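Local atomic coordinates of ATP phosphoribosyltransferase (Thermotoga maritima, PDB entry 1O63), a protein that probably catalyses the condensation of ATP with 5-phosphoribosyl 1-diphosphate, the first step of histidine biosynthesis. Residues L3-P8 with A59-C64; T52-G57 with H173-P178; R88-G93 with L161-E166; T108-V113 with V147-T152. All blocks are in the same frame, centred on the assembly; numbering follows the deposited sequence.

Contact 1: L3-P8 with A59-C64; sequences LKLAIP and ADIGFC
The Phe63 ring meets strand 4-8 with its edge. Ile7 CD1 and Leu5 CD2 both sit there, near the ring plane. Strands 4-8 and 61-64 are parallel neighbours in the mixed sheet, in keeping with the PBP2-like alpha/beta fold of the family; their contact is buried. Ile7 starts out away from Phe63, but with chi1 -46° and chi2 -50° its chain bends back. This sets Ile7 CD1 3.9 Å from Phe63 CD1. Val16 of helix 13-23 and Leu195 of helix 185-204 also touch the Phe63 side chain. The second flat group is the Asp60 carboxylate. Its OD2 takes the N-H of Lys4 at 3.0 Å, on the anti side and somewhat out of the carboxylate plane. Lys184 forms a salt bridge with the same oxygen, and Ser180 bonds OD1, so both oxygens of the buried carboxylate are bonded. Lys4 O accepts twice, from Asp60 N at 2.8 Å and Ile61 N at 3.2 Å. Further along, Ala6 N bonds Ile61 O and Phe63 N bonds Ala6 O. Leu5 and Ile61 run side by side on one face of the sheet, with Leu5 CD1 4.1 Å from Ile61 CB. On the other face Gly62 lies beside Ala6, where a beta carbon would crowd Ala6 O. Pro8 has no N-H to continue the pairing. Its CD lies 3.3 Å from Phe63 O, a buried oxygen with no hydrogen-bond partner in the model.

Contact 2: T52-G57 with H173-P178; sequences TYLVHG and HVVVNP
Leu54 points its two methyls at different residues of 173-178. CD1 meets Val175, and CD2 meets Asn177. The contact joins the end of helix 50-55, closed by a Schellman motif at Gly57, to the end of strand 161-176, where Asn177 is the N-cap of the next helix. The Leu54 and Val175 side chains cross obliquely. Leu54 CD1 is only 3.3 Å from Val175 CG2, tighter than usual for two carbons. Val175 CG2 lies between its own backbone N and carbonyl carbon, which brings it to the leucine. Leu54 and Asn177 instead slide past each other in opposite directions, with Leu54 CD2 4.0 Å from Asn177 CB. An alanine in place of Leu54 is likely to open a gap here and leave Val175 CG2 and Asn177 CB without their apolar neighbour. The Asn177 amide lies beside the helix end but forms no direct hydrogen bond with it. Leu54 O is 3.6 Å from Asn177 CG, and it accepts from Gly57 N at 2.8 Å. Gly57 has phi 82°, the positive value of a Schellman turn. With CG anti to the backbone N (chi1 171°), the Asn177 amide lies beside Leu54 O and Gly57. OD1 caps Val179 N, and ND2 bonds Ala59 O. On the second subunit, Thr52 packs on Ile128, and Tyr53 and His56 pack on Leu142. A water accepts from Asn177 ND2 at 2.7 Å and donates weakly to Gly57 O at 3.4 Å.

Contact 3: R88-G93 with L161-E166; sequences RMVLAG and LEILDE
Leu164 and Asp165 both face Leu91 and form a classic beta bulge between antiparallel strands. Leu91 O accepts from Leu164 N at 2.8 Å and, weakly, from Asp165 N at 3.3 Å. Leu91 N donates in turn to Asp165 O. The extra residue shifts the register by one. Pairing resumes with Ala92 opposite Ile163, and then Gly93 exchanges two bonds with Glu162. The N-to-C directions of the two short strands make 136°, well short of antiparallel. Leu164 CD1 comes to 3.8 Å from Gly93 N. A beta carbon on Gly93 would press on that methyl. Beyond the bulge, Arg88 and Glu166 form a salt bridge. Arg88 NH1 reaches the syn lone pair of Glu166 OE1 at 2.9 Å, with guanidinium and carboxylate 13° from coplanar. The Glu166 chain bends at chi2, -89°, to bring its carboxylate to the arginine. Ile163 CD1 lies 3.7 Å from Arg88 NH1, and Ile163 CG2 packs on Val90 CG1. Asp165 turns its OD2 to Tyr117 of helix 111-121. Strand 145-150 pairs with the other edge of 88-93, while Leu156 of helix 154-158 packs on Val90, Leu161 and Ile163.

Contact 4: T108-V113 with V147-T152; sequences TKFPNV and VDITET
Thr108 and Val147 are side by side, CA atoms 5.2 Å apart, where the two segments part. Strand 104-108 ends here and leads through a turn into helix 111-121, with Phe110 at the N-cap position. Residues 147-150 carry on as strand. The turn is an ST turn: Thr108 OG1 accepts from Phe110 N at 2.8 Å. The same hydroxyl donates to Val147 O at 2.9 Å, tilted 29° from the carbonyl plane. Its chi1 of 179°, OG1 opposite the backbone N, lets it serve both. A valine in place of Thr108 would probably leave Phe110 N and Val147 O without these bonds and free the turn to shift. The Phe110 ring comes in beyond the turn. Asp148 OD1 lies in the ring plane at the edge, 3.8 Å from Phe110 CE1. The Phe110 and Ile149 side chains cross at about a right angle, Ile149 CD1 3.9 Å from Phe110 CZ. Lys109 CB rests over one face of the ring, offset toward the rim. Val113, in the first turn of the helix, meets Val147 through their CG1 methyls. Glu71 bonds the backbone N atoms of Asn112 and Val113. Lys109 N is 4.4 Å from Val147 O, too far for a direct bond. A water fills in, accepting from Lys109 N and donating to Val147 O, and weakly to Asp148 OD1. Hydroxyl and water thus replace direct backbone pairing as the segments diverge, and both grip Val147 O.

All four contacts reach one mixed sheet. Contacts 1 and 2 lie on one side of the chain's centre and contacts 3 and 4 on the other, with contacts 1 and 3 about 31 Å apart between centres. Strand 161-176 runs between the two groups, its start in contact 3 and its end in contact 2. Contacts 1 and 2 are buried and touch through Gly62 N and Val175 O. Contacts 3 and 4 are partly buried and touch through Val90 N and Asp148 O. Contacts 1 and 3 are strand pairings, parallel and antiparallel. Contact 2 joins the end of a helix to a strand mainly by packing; contact 4 joins the start of one by a hydroxyl, a water and apolar side chains.

Contact 1: L3-P8 with A59-C64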
loop_
_atom_site.group_PDB
_atom_site.type_symbol
_atom_site.label_atom_id
_atom_site.label_comp_id
_atom_site.label_asym_id
_atom_site.label_seq_id
_atom_site.Cartn_x
_atom_site.Cartn_y
_atom_site.Cartn_z
ATOM N N LEU A 3 -9.917 7.688 25.972
ATOM C CA LEU A 3 -9.639 8.212 24.623
ATOM C C LEU A 3 -9.097 7.131 23.700
ATOM O O LEU A 3 -8.311 6.282 24.112
ATOM C CB LEU A 3 -8.664 9.375 24.704
ATOM C CG LEU A 3 -9.211 10.656 25.380
ATOM C CD1 LEU A 3 -8.142 11.708 25.406
ATOM C CD2 LEU A 3 -10.460 11.146 24.621
ATOM N N LYS A 4 -9.525 7.146 22.445
ATOM C CA LYS A 4 -9.012 6.159 21.480
ATOM C C LYS A 4 -8.140 6.894 20.461
ATOM O O LYS A 4 -8.647 7.840 19.854
ATOM C CB LYS A 4 -10.187 5.491 20.745
ATOM C CG LYS A 4 -10.778 4.320 21.557
ATOM C CD LYS A 4 -12.298 4.467 21.600
ATOM C CE LYS A 4 -12.913 3.427 22.530
ATOM N NZ LYS A 4 -13.245 2.163 21.806
ATOM N N LEU A 5 -6.886 6.477 20.336
ATOM C CA LEU A 5 -5.969 7.142 19.398
ATOM C C LEU A 5 -5.646 6.243 18.200
ATOM O O LEU A 5 -5.472 5.024 18.375
ATOM C CB LEU A 5 -4.679 7.528 20.124
ATOM C CG LEU A 5 -4.623 8.892 20.804
ATOM C CD1 LEU A 5 -5.804 9.141 21.709
ATOM C CD2 LEU A 5 -3.315 9.051 21.583
ATOM N N ALA A 6 -5.591 6.848 17.001
ATOM C CA ALA A 6 -5.227 6.079 15.795
ATOM C C ALA A 6 -3.773 6.492 15.463
ATOM O O ALA A 6 -3.553 7.647 15.136
ATOM C CB ALA A 6 -6.148 6.461 14.640
ATOM N N ILE A 7 -2.842 5.599 15.668
ATOM C CA ILE A 7 -1.414 5.837 15.539
ATOM C C ILE A 7 -0.860 5.214 14.251
ATOM O O ILE A 7 -1.166 4.063 13.909
ATOM C CB ILE A 7 -0.670 5.251 16.747
ATOM C CG1 ILE A 7 -1.323 5.579 18.089
ATOM C CG2 ILE A 7 0.803 5.647 16.740
ATOM C CD1 ILE A 7 -1.671 7.016 18.363
ATOM N N PRO A 8 -0.157 6.000 13.482
ATOM C CA PRO A 8 0.408 5.598 12.201
ATOM C C PRO A 8 1.640 4.726 12.327
ATOM O O PRO A 8 2.657 5.147 12.901
ATOM C CB PRO A 8 0.789 6.948 11.568
ATOM C CG PRO A 8 1.206 7.766 12.767
ATOM C CD PRO A 8 0.214 7.408 13.848
ATOM N N ALA A 59 -12.202 6.121 16.500
ATOM C CA ALA A 59 -11.094 6.751 17.189
ATOM C C ALA A 59 -11.434 8.235 17.451
ATOM O O ALA A 59 -12.168 8.835 16.670
ATOM C CB ALA A 59 -9.837 6.676 16.321
ATOM N N ASP A 60 -10.876 8.799 18.495
ATOM C CA ASP A 60 -11.070 10.193 18.848
ATOM C C ASP A 60 -9.974 11.085 18.255
ATOM O O ASP A 60 -10.251 12.186 17.792
ATOM C CB ASP A 60 -11.018 10.338 20.397
ATOM C CG ASP A 60 -12.191 9.565 21.028
ATOM O OD1 ASP A 60 -13.323 9.820 20.596
ATOM O OD2 ASP A 60 -11.944 8.775 21.945
ATOM N N ILE A 61 -8.711 10.697 18.425
ATOM C CA ILE A 61 -7.583 11.515 17.953
ATOM C C ILE A 61 -6.655 10.640 17.103
ATOM O O ILE A 61 -6.492 9.462 17.416
ATOM C CB ILE A 61 -6.813 12.119 19.124
ATOM C CG1 ILE A 61 -7.732 13.084 19.928
ATOM C CG2 ILE A 61 -5.586 12.933 18.665
ATOM C CD1 ILE A 61 -7.237 13.273 21.356
ATOM N N GLY A 62 -6.033 11.227 16.079
ATOM C CA GLY A 62 -5.076 10.474 15.275
ATOM C C GLY A 62 -3.931 11.373 14.812
ATOM O O GLY A 62 -3.847 12.556 15.170
ATOM N N PHE A 63 -2.923 10.727 14.225
ATOM C CA PHE A 63 -1.731 11.359 13.712
ATOM C C PHE A 63 -1.389 10.762 12.324
ATOM O O PHE A 63 -1.551 9.563 12.136
ATOM C CB PHE A 63 -0.517 11.157 14.625
ATOM C CG PHE A 63 -0.774 11.528 16.059
ATOM C CD1 PHE A 63 -1.386 10.626 16.918
ATOM C CD2 PHE A 63 -0.457 12.788 16.536
ATOM C CE1 PHE A 63 -1.668 10.936 18.224
ATOM C CE2 PHE A 63 -0.760 13.133 17.847
ATOM C CZ PHE A 63 -1.345 12.213 18.688
ATOM N N CYS A 64 -1.000 11.631 11.405
ATOM C CA CYS A 64 -0.588 11.183 10.082
ATOM C C CYS A 64 0.267 12.248 9.399
ATOM O O CYS A 64 0.324 13.395 9.842
ATOM C CB CYS A 64 -1.785 10.784 9.224
ATOM S SG CYS A 64 -3.021 12.092 9.038
#

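Contact 2: T52-G57 with H173-P178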
loop_
_atom_site.group_PDB
_atom_site.type_symbol
_atom_site.label_atom_id
_atom_site.label_comp_id
_atom_site.label_asym_id
_atom_site.label_seq_id
_atom_site.Cartn_x
_atom_site.Cartn_y
_atom_site.Cartn_z
ATOM N N THR A 52 -9.425 7.227 8.095
ATOM C CA THR A 52 -10.554 6.289 8.005
ATOM C C THR A 52 -11.064 5.910 9.379
ATOM O O THR A 52 -12.284 5.900 9.645
ATOM C CB THR A 52 -10.089 5.024 7.259
ATOM O OG1 THR A 52 -9.624 5.411 5.942
ATOM C CG2 THR A 52 -11.192 4.001 7.140
ATOM N N TYR A 53 -10.180 5.594 10.328
ATOM C CA TYR A 53 -10.607 5.267 11.684
ATOM C C TYR A 53 -11.320 6.435 12.348
ATOM O O TYR A 53 -12.266 6.233 13.141
ATOM C CB TYR A 53 -9.395 4.842 12.566
ATOM C CG TYR A 53 -9.137 3.345 12.394
ATOM C CD1 TYR A 53 -8.730 2.823 11.169
ATOM C CD2 TYR A 53 -9.361 2.475 13.435
ATOM C CE1 TYR A 53 -8.526 1.464 11.013
ATOM C CE2 TYR A 53 -9.175 1.126 13.298
ATOM C CZ TYR A 53 -8.764 0.621 12.074
ATOM O OH TYR A 53 -8.596 -0.743 11.977
ATOM N N LEU A 54 -10.842 7.657 12.116
ATOM C CA LEU A 54 -11.466 8.835 12.694
ATOM C C LEU A 54 -12.801 9.184 12.039
ATOM O O LEU A 54 -13.817 9.408 12.715
ATOM C CB LEU A 54 -10.520 10.046 12.546
ATOM C CG LEU A 54 -9.247 9.922 13.421
ATOM C CD1 LEU A 54 -8.120 10.784 12.853
ATOM C CD2 LEU A 54 -9.596 10.370 14.832
ATOM N N VAL A 55 -12.815 9.204 10.696
ATOM C CA VAL A 55 -14.049 9.576 9.986
ATOM C C VAL A 55 -15.191 8.654 10.345
ATOM O O VAL A 55 -16.349 9.083 10.508
ATOM C CB VAL A 55 -13.835 9.618 8.471
ATOM C CG1 VAL A 55 -15.145 9.912 7.741
ATOM C CG2 VAL A 55 -12.790 10.666 8.087
ATOM N N HIS A 56 -14.920 7.360 10.491
ATOM C CA HIS A 56 -15.937 6.388 10.877
ATOM C C HIS A 56 -16.305 6.489 12.346
ATOM O O HIS A 56 -17.222 5.791 12.794
ATOM C CB HIS A 56 -15.464 4.958 10.528
ATOM C CG HIS A 56 -15.689 4.638 9.076
ATOM N ND1 HIS A 56 -14.867 5.128 8.079
ATOM C CD2 HIS A 56 -16.646 3.905 8.464
ATOM C CE1 HIS A 56 -15.310 4.701 6.892
ATOM N NE2 HIS A 56 -16.378 3.974 7.104
ATOM N N GLY A 57 -15.590 7.264 13.142
ATOM C CA GLY A 57 -15.897 7.453 14.543
ATOM C C GLY A 57 -15.406 6.405 15.500
ATOM O O GLY A 57 -15.878 6.388 16.668
ATOM N N HIS A 173 0.954 15.492 11.665
ATOM C CA HIS A 173 -0.165 16.388 11.994
ATOM C C HIS A 173 -1.030 15.649 13.055
ATOM O O HIS A 173 -1.014 14.426 13.001
ATOM C CB HIS A 173 -1.059 16.601 10.777
ATOM C CG HIS A 173 -0.408 17.291 9.617
ATOM N ND1 HIS A 173 -0.566 18.614 9.353
ATOM C CD2 HIS A 173 0.437 16.803 8.668
ATOM C CE1 HIS A 173 0.170 18.941 8.273
ATOM N NE2 HIS A 173 0.780 17.847 7.848
ATOM N N VAL A 174 -1.673 16.377 13.928
ATOM C CA VAL A 174 -2.654 15.770 14.852
ATOM C C VAL A 174 -4.052 16.098 14.318
ATOM O O VAL A 174 -4.308 17.235 13.882
ATOM C CB VAL A 174 -2.477 16.192 16.288
ATOM C CG1 VAL A 174 -2.424 17.711 16.424
ATOM C CG2 VAL A 174 -3.623 15.657 17.181
ATOM N N VAL A 175 -4.926 15.092 14.261
ATOM C CA VAL A 175 -6.255 15.250 13.690
ATOM C C VAL A 175 -7.292 14.703 14.673
ATOM O O VAL A 175 -7.002 13.727 15.376
ATOM C CB VAL A 175 -6.437 14.568 12.337
ATOM C CG1 VAL A 175 -5.862 15.439 11.220
ATOM C CG2 VAL A 175 -5.844 13.166 12.295
ATOM N N VAL A 176 -8.436 15.367 14.775
ATOM C CA VAL A 176 -9.422 14.977 15.788
ATOM C C VAL A 176 -10.766 14.685 15.129
ATOM O O VAL A 176 -11.224 15.449 14.286
ATOM C CB VAL A 176 -9.604 16.094 16.835
ATOM C CG1 VAL A 176 -10.729 15.803 17.823
ATOM C CG2 VAL A 176 -8.326 16.329 17.671
ATOM N N ASN A 177 -11.421 13.621 15.570
ATOM C CA ASN A 177 -12.797 13.331 15.104
ATOM C C ASN A 177 -13.707 14.432 15.644
ATOM O O ASN A 177 -13.775 14.680 16.847
ATOM C CB ASN A 177 -13.179 11.965 15.666
ATOM C CG ASN A 177 -14.615 11.541 15.499
ATOM O OD1 ASN A 177 -15.398 12.151 14.776
ATOM N ND2 ASN A 177 -14.964 10.452 16.178
ATOM N N PRO A 178 -14.381 15.173 14.778
ATOM C CA PRO A 178 -15.254 16.257 15.173
ATOM C C PRO A 178 -16.333 15.886 16.171
ATOM O O PRO A 178 -16.739 16.697 17.014
ATOM C CB PRO A 178 -15.880 16.749 13.874
ATOM C CG PRO A 178 -15.503 15.785 12.825
ATOM C CD PRO A 178 -14.309 15.018 13.308
HETATM O O HOH W 1 -17.483 9.415 16.543
#

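Contact 3: R88-G93 with L161-E166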
loop_
_atom_site.group_PDB
_atom_site.type_symbol
_atom_site.label_atom_id
_atom_site.label_comp_id
_atom_site.label_asym_id
_atom_site.label_seq_id
_atom_site.Cartn_x
_atom_site.Cartn_y
_atom_site.Cartn_z
ATOM N N ARG A 88 10.177 15.363 2.331
ATOM C CA ARG A 88 9.669 16.280 1.310
ATOM C C ARG A 88 8.973 15.479 0.184
ATOM O O ARG A 88 9.512 14.489 -0.267
ATOM C CB ARG A 88 10.795 17.071 0.655
ATOM C CG ARG A 88 11.554 18.070 1.511
ATOM C CD ARG A 88 12.832 18.517 0.777
ATOM N NE ARG A 88 13.888 17.534 0.889
ATOM C CZ ARG A 88 14.965 17.403 0.134
ATOM N NH1 ARG A 88 15.194 18.204 -0.894
ATOM N NH2 ARG A 88 15.845 16.433 0.401
HETATM N N MSE A 89 7.934 16.066 -0.358
HETATM C CA MSE A 89 7.271 15.505 -1.561
HETATM C C MSE A 89 7.889 16.268 -2.740
HETATM O O MSE A 89 7.909 17.512 -2.726
HETATM C CB MSE A 89 5.785 15.674 -1.476
HETATM C CG MSE A 89 4.965 15.126 -2.644
HETATM SE SE MSE A 89 4.900 13.203 -2.619
HETATM C CE MSE A 89 3.598 12.939 -1.220
ATOM N N VAL A 90 8.497 15.550 -3.684
ATOM C CA VAL A 90 9.160 16.232 -4.796
ATOM C C VAL A 90 8.737 15.687 -6.149
ATOM O O VAL A 90 8.197 14.596 -6.242
ATOM C CB VAL A 90 10.702 16.104 -4.698
ATOM C CG1 VAL A 90 11.197 16.757 -3.416
ATOM C CG2 VAL A 90 11.168 14.642 -4.758
ATOM N N LEU A 91 8.990 16.480 -7.175
ATOM C CA LEU A 91 8.898 16.063 -8.559
ATOM C C LEU A 91 10.352 15.711 -8.949
ATOM O O LEU A 91 11.244 16.483 -8.551
ATOM C CB LEU A 91 8.413 17.200 -9.476
ATOM C CG LEU A 91 8.410 16.828 -10.981
ATOM C CD1 LEU A 91 7.290 15.841 -11.237
ATOM C CD2 LEU A 91 8.219 18.090 -11.826
ATOM N N ALA A 92 10.584 14.544 -9.474
ATOM C CA ALA A 92 11.945 14.143 -9.886
ATOM C C ALA A 92 11.927 13.459 -11.250
ATOM O O ALA A 92 10.932 12.915 -11.717
ATOM C CB ALA A 92 12.572 13.222 -8.858
ATOM N N GLY A 93 13.118 13.448 -11.885
ATOM C CA GLY A 93 13.242 12.815 -13.213
ATOM C C GLY A 93 14.726 12.570 -13.531
ATOM O O GLY A 93 15.601 13.006 -12.802
ATOM N N LEU A 161 18.252 10.098 -10.539
ATOM C CA LEU A 161 17.096 10.975 -10.643
ATOM C C LEU A 161 17.481 12.299 -9.979
ATOM O O LEU A 161 18.205 12.259 -8.983
ATOM C CB LEU A 161 15.861 10.382 -9.958
ATOM C CG LEU A 161 15.375 9.056 -10.581
ATOM C CD1 LEU A 161 14.183 8.489 -9.839
ATOM C CD2 LEU A 161 15.078 9.245 -12.051
ATOM N N GLU A 162 17.056 13.396 -10.545
ATOM C CA GLU A 162 17.315 14.716 -9.972
ATOM C C GLU A 162 16.000 15.290 -9.431
ATOM O O GLU A 162 14.951 15.066 -10.044
ATOM C CB GLU A 162 17.849 15.653 -11.066
ATOM C CG GLU A 162 17.559 17.103 -10.931
ATOM C CD GLU A 162 18.171 18.029 -11.947
ATOM O OE1 GLU A 162 18.064 17.790 -13.170
ATOM O OE2 GLU A 162 18.766 19.060 -11.527
ATOM N N ILE A 163 16.103 16.131 -8.415
ATOM C CA ILE A 163 14.929 16.814 -7.880
ATOM C C ILE A 163 14.606 18.036 -8.727
ATOM O O ILE A 163 15.364 19.003 -8.797
ATOM C CB ILE A 163 15.138 17.230 -6.410
ATOM C CG1 ILE A 163 15.186 15.994 -5.507
ATOM C CG2 ILE A 163 14.019 18.172 -5.994
ATOM C CD1 ILE A 163 15.643 16.293 -4.078
ATOM N N LEU A 164 13.478 17.983 -9.439
ATOM C CA LEU A 164 13.092 19.068 -10.322
ATOM C C LEU A 164 12.261 20.132 -9.622
ATOM O O LEU A 164 12.164 21.250 -10.147
ATOM C CB LEU A 164 12.298 18.525 -11.528
ATOM C CG LEU A 164 12.924 17.282 -12.190
ATOM C CD1 LEU A 164 12.079 16.836 -13.379
ATOM C CD2 LEU A 164 14.350 17.547 -12.617
ATOM N N ASP A 165 11.589 19.776 -8.517
ATOM C CA ASP A 165 10.754 20.742 -7.820
ATOM C C ASP A 165 10.354 20.178 -6.442
ATOM O O ASP A 165 10.086 18.986 -6.289
ATOM C CB ASP A 165 9.502 21.067 -8.620
ATOM C CG ASP A 165 8.816 22.374 -8.287
ATOM O OD1 ASP A 165 9.403 23.221 -7.576
ATOM O OD2 ASP A 165 7.664 22.599 -8.765
ATOM N N GLU A 166 10.243 21.097 -5.489
ATOM C CA GLU A 166 9.811 20.721 -4.131
ATOM C C GLU A 166 8.313 20.980 -4.048
ATOM O O GLU A 166 7.881 22.109 -4.306
ATOM C CB GLU A 166 10.569 21.586 -3.127
ATOM C CG GLU A 166 12.083 21.536 -3.247
ATOM C CD GLU A 166 12.692 20.425 -2.402
ATOM O OE1 GLU A 166 13.879 20.096 -2.580
ATOM O OE2 GLU A 166 11.956 19.875 -1.551
#

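Contact 4: T108-V113 with V147-T152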
loop_
_atom_site.group_PDB
_atom_site.type_symbol
_atom_site.label_atom_id
_atom_site.label_comp_id
_atom_site.label_asym_id
_atom_site.label_seq_id
_atom_site.Cartn_x
_atom_site.Cartn_y
_atom_site.Cartn_z
ATOM N N THR A 108 3.561 7.527 -9.539
ATOM C CA THR A 108 3.519 8.039 -8.154
ATOM C C THR A 108 2.630 7.138 -7.302
ATOM O O THR A 108 1.767 6.442 -7.852
ATOM C CB THR A 108 2.908 9.464 -8.175
ATOM O OG1 THR A 108 2.822 10.001 -6.859
ATOM C CG2 THR A 108 1.493 9.423 -8.764
ATOM N N LYS A 109 2.804 7.187 -5.998
ATOM C CA LYS A 109 1.901 6.583 -5.036
ATOM C C LYS A 109 0.819 7.593 -4.623
ATOM O O LYS A 109 -0.109 7.264 -3.860
ATOM C CB LYS A 109 2.623 6.185 -3.740
ATOM C CG LYS A 109 3.801 5.258 -3.950
ATOM C CD LYS A 109 4.183 4.558 -2.659
ATOM C CE LYS A 109 5.099 5.401 -1.829
ATOM N NZ LYS A 109 5.769 4.629 -0.738
ATOM N N PHE A 110 1.030 8.850 -5.012
ATOM C CA PHE A 110 0.077 9.918 -4.636
ATOM C C PHE A 110 -0.585 10.556 -5.835
ATOM O O PHE A 110 -0.241 11.664 -6.257
ATOM C CB PHE A 110 0.870 10.980 -3.834
ATOM C CG PHE A 110 1.759 10.309 -2.784
ATOM C CD1 PHE A 110 3.087 10.099 -3.046
ATOM C CD2 PHE A 110 1.235 9.920 -1.554
ATOM C CE1 PHE A 110 3.927 9.518 -2.101
ATOM C CE2 PHE A 110 2.057 9.350 -0.595
ATOM C CZ PHE A 110 3.386 9.099 -0.883
ATOM N N PRO A 111 -1.571 9.876 -6.446
ATOM C CA PRO A 111 -2.230 10.388 -7.624
ATOM C C PRO A 111 -2.987 11.673 -7.431
ATOM O O PRO A 111 -2.933 12.508 -8.367
ATOM C CB PRO A 111 -3.110 9.228 -8.111
ATOM C CG PRO A 111 -3.301 8.369 -6.904
ATOM C CD PRO A 111 -2.083 8.557 -6.060
ATOM N N ASN A 112 -3.619 11.976 -6.307
ATOM C CA ASN A 112 -4.335 13.247 -6.164
ATOM C C ASN A 112 -3.358 14.405 -5.997
ATOM O O ASN A 112 -3.533 15.475 -6.565
ATOM C CB ASN A 112 -5.333 13.214 -5.002
ATOM C CG ASN A 112 -6.426 12.182 -5.236
ATOM O OD1 ASN A 112 -6.829 11.956 -6.370
ATOM N ND2 ASN A 112 -6.857 11.512 -4.163
ATOM N N VAL A 113 -2.349 14.192 -5.113
ATOM C CA VAL A 113 -1.273 15.175 -4.977
ATOM C C VAL A 113 -0.667 15.493 -6.356
ATOM O O VAL A 113 -0.476 16.640 -6.712
ATOM C CB VAL A 113 -0.163 14.603 -4.068
ATOM C CG1 VAL A 113 1.162 15.302 -4.297
ATOM C CG2 VAL A 113 -0.624 14.755 -2.610
ATOM N N VAL A 147 6.551 11.595 -8.834
ATOM C CA VAL A 147 6.251 12.498 -7.701
ATOM C C VAL A 147 6.358 11.581 -6.477
ATOM O O VAL A 147 5.627 10.593 -6.419
ATOM C CB VAL A 147 4.888 13.167 -7.783
ATOM C CG1 VAL A 147 4.480 13.741 -6.434
ATOM C CG2 VAL A 147 4.840 14.239 -8.857
ATOM N N ASP A 148 7.348 11.814 -5.630
ATOM C CA ASP A 148 7.563 10.872 -4.512
ATOM C C ASP A 148 8.216 11.565 -3.331
ATOM O O ASP A 148 8.681 12.706 -3.427
ATOM C CB ASP A 148 8.432 9.696 -4.967
ATOM C CG ASP A 148 8.302 8.458 -4.113
ATOM O OD1 ASP A 148 7.418 8.410 -3.225
ATOM O OD2 ASP A 148 9.086 7.506 -4.311
ATOM N N ILE A 149 8.292 10.851 -2.223
ATOM C CA ILE A 149 8.896 11.375 -1.002
ATOM C C ILE A 149 10.399 11.012 -0.998
ATOM O O ILE A 149 10.771 9.924 -1.410
ATOM C CB ILE A 149 8.280 10.716 0.246
ATOM C CG1 ILE A 149 6.776 11.008 0.367
ATOM C CG2 ILE A 149 9.005 11.119 1.527
ATOM C CD1 ILE A 149 6.203 10.190 1.566
ATOM N N THR A 150 11.179 11.930 -0.483
ATOM C CA THR A 150 12.597 11.821 -0.258
ATOM C C THR A 150 12.932 12.503 1.075
ATOM O O THR A 150 12.238 13.426 1.489
ATOM C CB THR A 150 13.409 12.521 -1.381
ATOM O OG1 THR A 150 14.806 12.304 -1.164
ATOM C CG2 THR A 150 13.167 14.025 -1.376
ATOM N N GLU A 151 13.955 12.034 1.774
ATOM C CA GLU A 151 14.362 12.659 3.032
ATOM C C GLU A 151 15.714 13.358 2.830
ATOM O O GLU A 151 15.881 14.505 3.231
ATOM C CB GLU A 151 14.468 11.617 4.145
ATOM C CG GLU A 151 13.090 10.994 4.473
ATOM C CD GLU A 151 13.101 10.355 5.850
ATOM O OE1 GLU A 151 12.245 9.480 6.118
ATOM O OE2 GLU A 151 13.942 10.742 6.691
ATOM N N THR A 152 16.663 12.643 2.228
ATOM C CA THR A 152 17.974 13.245 2.000
ATOM C C THR A 152 18.317 13.314 0.509
ATOM O O THR A 152 19.402 13.789 0.176
ATOM C CB THR A 152 19.112 12.467 2.693
ATOM O OG1 THR A 152 19.209 11.158 2.121
ATOM C CG2 THR A 152 18.943 12.390 4.178
HETATM O O HOH W 2 5.275 8.084 -5.169
#